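Local structure of ribokinase (Cryptococcus neoformans var. grubii serotype A, 6CW5) at residues G19-D24 / I77-M82; K51-A56 / V66-A71. The protein probably phosphorylates D-ribose at O-5 with ATP and a divalent cation, most likely magnesium, yielding D-ribose 5-phosphate and ADP. All blocks are in the same frame, centred on the assembly; numbering follows the deposited sequence. Where two conformers were deposited one is given.

Interaction 1: G19-D24 / I77-M82; sequences GSVNID and IWVKEM
V21 meets V79 tip to tip, methyl against methyl, with CG1 of V21 3.6 Å from CG1 of V79. On both valines this branch stands opposite the main-chain N (chi1 179° in V21, -177° in V79); in V21 that directs it from the loop just before strand 22-29 toward the helix. A second meeting is less direct. I23 passes W78 at a slant: its CD1 lies 4.0 Å from NE1 of the indole, while its CG1 is 4.1 Å from CZ2. The indole is itself backed by its neighbour in the helix, since V79 CG2 sits over the centre of one ring face, 3.4 Å above the plane. In this PfkB-family kinase the contact lies where the main alpha/beta sheet gives way to the smaller four-stranded sheet, which in ribokinases forms the lid over the sugar site: residues 19-24 run into lid strand 22-29, and helix 77-85 packs against them through V79 and W78. CB of N22 points away from the helix. N22 ND2 and D24 OD2 each hydrogen-bond a glycerol in the predicted ribose site, whereas V21 also packs on L93 and I72.

Interaction 2: K51-A56 / V66-A71; sequences KGANQA and VELDGA
L68 lies against the first turn of helix 51-61, its two methyls divided between neighbouring residues of the helix. Here helix 51-56 packs on strand 66-71 within the Rossmann-like alpha/beta core of the ribokinase fold: the two run antiparallel (174°), with their axes 9.0 Å apart, and the strand is the return leg after the helix. With CG of L68 trans to the main-chain N (chi1 178°), the leucine extends from the sheet toward the helix and its fork opens there. CD1 rests on the bare main chain of G52, 4.0 Å from its carbonyl O, and CD2 is 4.2 Å from CA of A53. One turn on, A56 directs its methyl toward the strand, 4.2 Å from CG2 of V66. The same helix start, residues 51-54, belongs to the predicted ribose site. K51 NZ forms a salt bridge with OD2 of D281, the predicted proton acceptor, and N54 ND2 hydrogen-bonds the same oxygen; both nitrogens also meet a glycerol, the latter weakly. V66 adopts the rotamer that sets CG1 between its main-chain N and carbonyl carbon (chi1 57°), and that methyl ends 3.5 Å from the carbonyl O of A56.

From the N terminus, the chain leaves core strand 15-18, passes through the loop 19-21 into lid strand 22-29, returns along strand 43-49 and enters helix 51-61. Strand 66-73 then comes back into the large sheet, and interaction 2 closes this short loop, only nine residues separating its segments. Helix 77-85 follows directly, and interaction 1 closes the wider loop of 52 residues in which interaction 2 is nested. The two also touch: S20 O probably accepts a hydrogen bond from A53 N at 2.8 Å, and V21 CG2 packs on L68 CD2 at 3.6 Å. Together they tie the start of the lid to two helices and a strand of the core.

Interaction 1: G19-D24 / I77-M82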
loop_
_atom_site.group_PDB
_atom_site.type_symbol
_atom_site.label_atom_id
_atom_site.label_comp_id
_atom_site.label_asym_id
_atom_site.label_seq_id
_atom_site.Cartn_x
_atom_site.Cartn_y
_atom_site.Cartn_z
ATOM N N GLY A 19 -6.740 -10.232 2.422
ATOM C CA GLY A 19 -5.651 -11.180 2.609
ATOM C C GLY A 19 -5.493 -12.119 1.437
ATOM O O GLY A 19 -6.010 -11.890 0.349
ATOM N N SER A 20 -4.765 -13.183 1.688
ATOM C CA SER A 20 -4.211 -14.025 0.634
ATOM C C SER A 20 -5.075 -15.240 0.352
ATOM O O SER A 20 -5.816 -15.719 1.215
ATOM C CB SER A 20 -2.822 -14.495 1.079
ATOM O OG SER A 20 -2.941 -15.168 2.330
ATOM N N VAL A 21 -4.891 -15.788 -0.858
ATOM C CA VAL A 21 -5.382 -17.098 -1.260
ATOM C C VAL A 21 -4.195 -17.864 -1.807
ATOM O O VAL A 21 -3.486 -17.358 -2.681
ATOM C CB VAL A 21 -6.477 -16.989 -2.329
ATOM C CG1 VAL A 21 -6.979 -18.382 -2.755
ATOM C CG2 VAL A 21 -7.618 -16.124 -1.797
ATOM N N ASN A 22 -3.971 -19.074 -1.289
ATOM C CA ASN A 22 -2.870 -19.915 -1.736
ATOM C C ASN A 22 -3.398 -21.260 -2.193
ATOM O O ASN A 22 -4.368 -21.792 -1.643
ATOM C CB ASN A 22 -1.853 -20.202 -0.624
ATOM C CG ASN A 22 -1.070 -18.973 -0.212
ATOM O OD1 ASN A 22 -0.852 -18.064 -0.999
ATOM N ND2 ASN A 22 -0.611 -18.978 1.007
ATOM N N ILE A 23 -2.733 -21.808 -3.194
ATOM C CA ILE A 23 -2.815 -23.243 -3.453
ATOM C C ILE A 23 -1.678 -23.861 -2.652
ATOM O O ILE A 23 -0.512 -23.578 -2.921
ATOM C CB ILE A 23 -2.713 -23.557 -4.946
ATOM C CG1 ILE A 23 -3.905 -22.919 -5.660
ATOM C CG2 ILE A 23 -2.673 -25.079 -5.163
ATOM C CD1 ILE A 23 -3.852 -23.036 -7.188
ATOM N N ASP A 24 -2.020 -24.678 -1.648
ATOM C CA ASP A 24 -1.039 -25.317 -0.786
ATOM C C ASP A 24 -0.602 -26.616 -1.436
ATOM O O ASP A 24 -1.440 -27.437 -1.801
ATOM C CB ASP A 24 -1.625 -25.634 0.591
ATOM C CG ASP A 24 -1.853 -24.381 1.449
ATOM O OD1 ASP A 24 -1.480 -23.271 1.018
ATOM O OD2 ASP A 24 -2.388 -24.548 2.560
ATOM N N ILE A 77 -9.604 -20.629 -9.516
ATOM C CA ILE A 77 -11.054 -20.457 -9.482
ATOM C C ILE A 77 -11.714 -21.538 -8.631
ATOM O O ILE A 77 -12.703 -21.268 -7.939
ATOM C CB ILE A 77 -11.604 -20.414 -10.921
ATOM C CG1 ILE A 77 -11.235 -19.075 -11.565
ATOM C CG2 ILE A 77 -13.112 -20.623 -10.946
ATOM C CD1 ILE A 77 -11.332 -19.092 -13.101
ATOM N N TRP A 78 -11.147 -22.750 -8.604
ATOM C CA TRP A 78 -11.728 -23.807 -7.778
ATOM C C TRP A 78 -11.674 -23.461 -6.290
ATOM O O TRP A 78 -12.537 -23.900 -5.520
ATOM C CB TRP A 78 -11.030 -25.147 -8.066
ATOM C CG TRP A 78 -9.564 -25.179 -7.681
ATOM C CD1 TRP A 78 -8.511 -24.777 -8.441
ATOM C CD2 TRP A 78 -9.011 -25.646 -6.443
ATOM N NE1 TRP A 78 -7.332 -24.965 -7.755
ATOM C CE2 TRP A 78 -7.613 -25.502 -6.528
ATOM C CE3 TRP A 78 -9.560 -26.185 -5.277
ATOM C CZ2 TRP A 78 -6.754 -25.869 -5.484
ATOM C CZ3 TRP A 78 -8.701 -26.559 -4.246
ATOM C CH2 TRP A 78 -7.321 -26.402 -4.363
ATOM N N VAL A 79 -10.696 -22.658 -5.869
ATOM C CA VAL A 79 -10.671 -22.179 -4.486
ATOM C C VAL A 79 -11.735 -21.109 -4.279
ATOM O O VAL A 79 -12.426 -21.091 -3.254
ATOM C CB VAL A 79 -9.276 -21.648 -4.124
ATOM C CG1 VAL A 79 -9.227 -21.216 -2.643
ATOM C CG2 VAL A 79 -8.195 -22.702 -4.440
ATOM N N LYS A 80 -11.874 -20.192 -5.240
ATOM C CA LYS A 80 -12.956 -19.210 -5.178
ATOM C C LYS A 80 -14.314 -19.902 -5.080
ATOM O O LYS A 80 -15.200 -19.458 -4.337
ATOM C CB LYS A 80 -12.898 -18.298 -6.408
ATOM C CG LYS A 80 -13.930 -17.150 -6.420
ATOM C CD LYS A 80 -13.670 -16.176 -7.569
ATOM C CE LYS A 80 -14.863 -15.223 -7.791
ATOM N NZ LYS A 80 -16.050 -15.913 -8.309
ATOM N N GLU A 81 -14.489 -21.004 -5.804
ATOM C CA GLU A 81 -15.771 -21.708 -5.768
ATOM C C GLU A 81 -15.993 -22.412 -4.433
ATOM O O GLU A 81 -17.135 -22.506 -3.970
ATOM C CB GLU A 81 -15.840 -22.700 -6.924
ATOM C CG GLU A 81 -15.695 -22.008 -8.253
ATOM C CD GLU A 81 -15.761 -22.955 -9.417
ATOM O OE1 GLU A 81 -15.335 -24.120 -9.267
ATOM O OE2 GLU A 81 -16.256 -22.528 -10.481
ATOM N N MET A 82 -14.925 -22.927 -3.812
ATOM C CA MET A 82 -15.045 -23.494 -2.470
ATOM C C MET A 82 -15.449 -22.427 -1.468
ATOM O O MET A 82 -16.323 -22.647 -0.620
ATOM C CB MET A 82 -13.719 -24.122 -2.027
ATOM C CG MET A 82 -13.329 -25.413 -2.693
ATOM S SD MET A 82 -11.800 -26.046 -1.952
ATOM C CE MET A 82 -12.291 -26.195 -0.233
#

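Interaction 2: K51-A56 / V66-A71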
loop_
_atom_site.group_PDB
_atom_site.type_symbol
_atom_site.label_atom_id
_atom_site.label_comp_id
_atom_site.label_asym_id
_atom_site.label_seq_id
_atom_site.Cartn_x
_atom_site.Cartn_y
_atom_site.Cartn_z
ATOM N N LYS A 51 -3.535 -17.601 4.232
ATOM C CA LYS A 51 -4.014 -16.992 5.480
ATOM C C LYS A 51 -5.392 -16.346 5.295
ATOM O O LYS A 51 -6.313 -16.579 6.094
ATOM C CB LYS A 51 -2.985 -15.978 5.985
ATOM C CG LYS A 51 -1.717 -16.595 6.622
ATOM C CD LYS A 51 -1.919 -16.988 8.067
ATOM C CE LYS A 51 -0.986 -18.160 8.475
ATOM N NZ LYS A 51 -1.381 -19.398 7.669
ATOM N N GLY A 52 -5.594 -15.602 4.211
ATOM C CA GLY A 52 -6.873 -14.924 4.045
ATOM C C GLY A 52 -8.018 -15.891 3.798
ATOM O O GLY A 52 -9.065 -15.820 4.447
ATOM N N ALA A 53 -7.845 -16.811 2.850
ATOM C CA ALA A 53 -8.921 -17.753 2.559
ATOM C C ALA A 53 -9.235 -18.660 3.756
ATOM O O ALA A 53 -10.413 -18.949 4.037
ATOM C CB ALA A 53 -8.541 -18.604 1.336
ATOM N N ASN A 54 -8.197 -19.178 4.425
ATOM C CA ASN A 54 -8.404 -20.054 5.582
ATOM C C ASN A 54 -9.217 -19.346 6.651
ATOM O O ASN A 54 -10.160 -19.912 7.223
ATOM C CB ASN A 54 -7.067 -20.485 6.216
ATOM C CG ASN A 54 -6.304 -21.505 5.403
ATOM O OD1 ASN A 54 -6.836 -22.115 4.489
ATOM N ND2 ASN A 54 -5.033 -21.701 5.754
ATOM N N GLN A 55 -8.815 -18.116 6.975
ATOM C CA GLN A 55 -9.485 -17.385 8.046
ATOM C C GLN A 55 -10.895 -16.976 7.620
ATOM O O GLN A 55 -11.829 -17.050 8.420
ATOM C CB GLN A 55 -8.628 -16.182 8.468
ATOM C CG GLN A 55 -7.393 -16.649 9.229
ATOM C CD GLN A 55 -6.429 -15.534 9.687
ATOM O OE1 GLN A 55 -6.774 -14.353 9.740
ATOM N NE2 GLN A 55 -5.194 -15.935 9.985
ATOM N N ALA A 56 -11.084 -16.604 6.349
ATOM C CA ALA A 56 -12.437 -16.281 5.882
ATOM C C ALA A 56 -13.339 -17.508 5.936
ATOM O O ALA A 56 -14.511 -17.425 6.334
ATOM C CB ALA A 56 -12.390 -15.728 4.452
ATOM N N VAL A 66 -19.008 -12.896 6.042
ATOM C CA VAL A 66 -17.626 -12.530 5.764
ATOM C C VAL A 66 -17.449 -12.390 4.265
ATOM O O VAL A 66 -18.107 -13.078 3.470
ATOM C CB VAL A 66 -16.639 -13.567 6.360
ATOM C CG1 VAL A 66 -16.938 -14.989 5.812
ATOM C CG2 VAL A 66 -15.217 -13.142 6.114
ATOM N N GLU A 67 -16.598 -11.448 3.885
ATOM C CA GLU A 67 -16.206 -11.184 2.500
ATOM C C GLU A 67 -14.689 -11.213 2.413
ATOM O O GLU A 67 -14.020 -10.737 3.325
ATOM C CB GLU A 67 -16.680 -9.804 2.017
ATOM C CG GLU A 67 -18.180 -9.580 2.023
ATOM C CD GLU A 67 -18.841 -9.901 0.698
ATOM O OE1 GLU A 67 -18.163 -9.904 -0.361
ATOM O OE2 GLU A 67 -20.060 -10.154 0.726
ATOM N N LEU A 68 -14.146 -11.738 1.311
ATOM C CA LEU A 68 -12.700 -11.790 1.099
ATOM C C LEU A 68 -12.300 -10.836 -0.025
ATOM O O LEU A 68 -12.944 -10.812 -1.088
ATOM C CB LEU A 68 -12.251 -13.221 0.778
ATOM C CG LEU A 68 -10.756 -13.395 0.478
ATOM C CD1 LEU A 68 -9.902 -13.053 1.700
ATOM C CD2 LEU A 68 -10.468 -14.837 -0.005
ATOM N N ASP A 69 -11.299 -9.988 0.244
ATOM C CA ASP A 69 -10.795 -9.009 -0.718
ATOM C C ASP A 69 -9.357 -9.414 -1.055
ATOM O O ASP A 69 -8.497 -9.441 -0.176
ATOM C CB ASP A 69 -10.871 -7.599 -0.107
ATOM C CG ASP A 69 -10.370 -6.507 -1.030
ATOM O OD1 ASP A 69 -9.562 -6.771 -1.937
ATOM O OD2 ASP A 69 -10.735 -5.353 -0.795
ATOM N N GLY A 70 -9.091 -9.732 -2.320
ATOM C CA GLY A 70 -7.758 -10.189 -2.687
ATOM C C GLY A 70 -7.750 -10.592 -4.147
ATOM O O GLY A 70 -8.561 -10.085 -4.923
ATOM N N ALA A 71 -6.859 -11.499 -4.543
ATOM C CA ALA A 71 -6.781 -11.833 -5.957
ATOM C C ALA A 71 -6.258 -13.251 -6.138
ATOM O O ALA A 71 -5.423 -13.729 -5.364
ATOM C CB ALA A 71 -5.879 -10.856 -6.710
#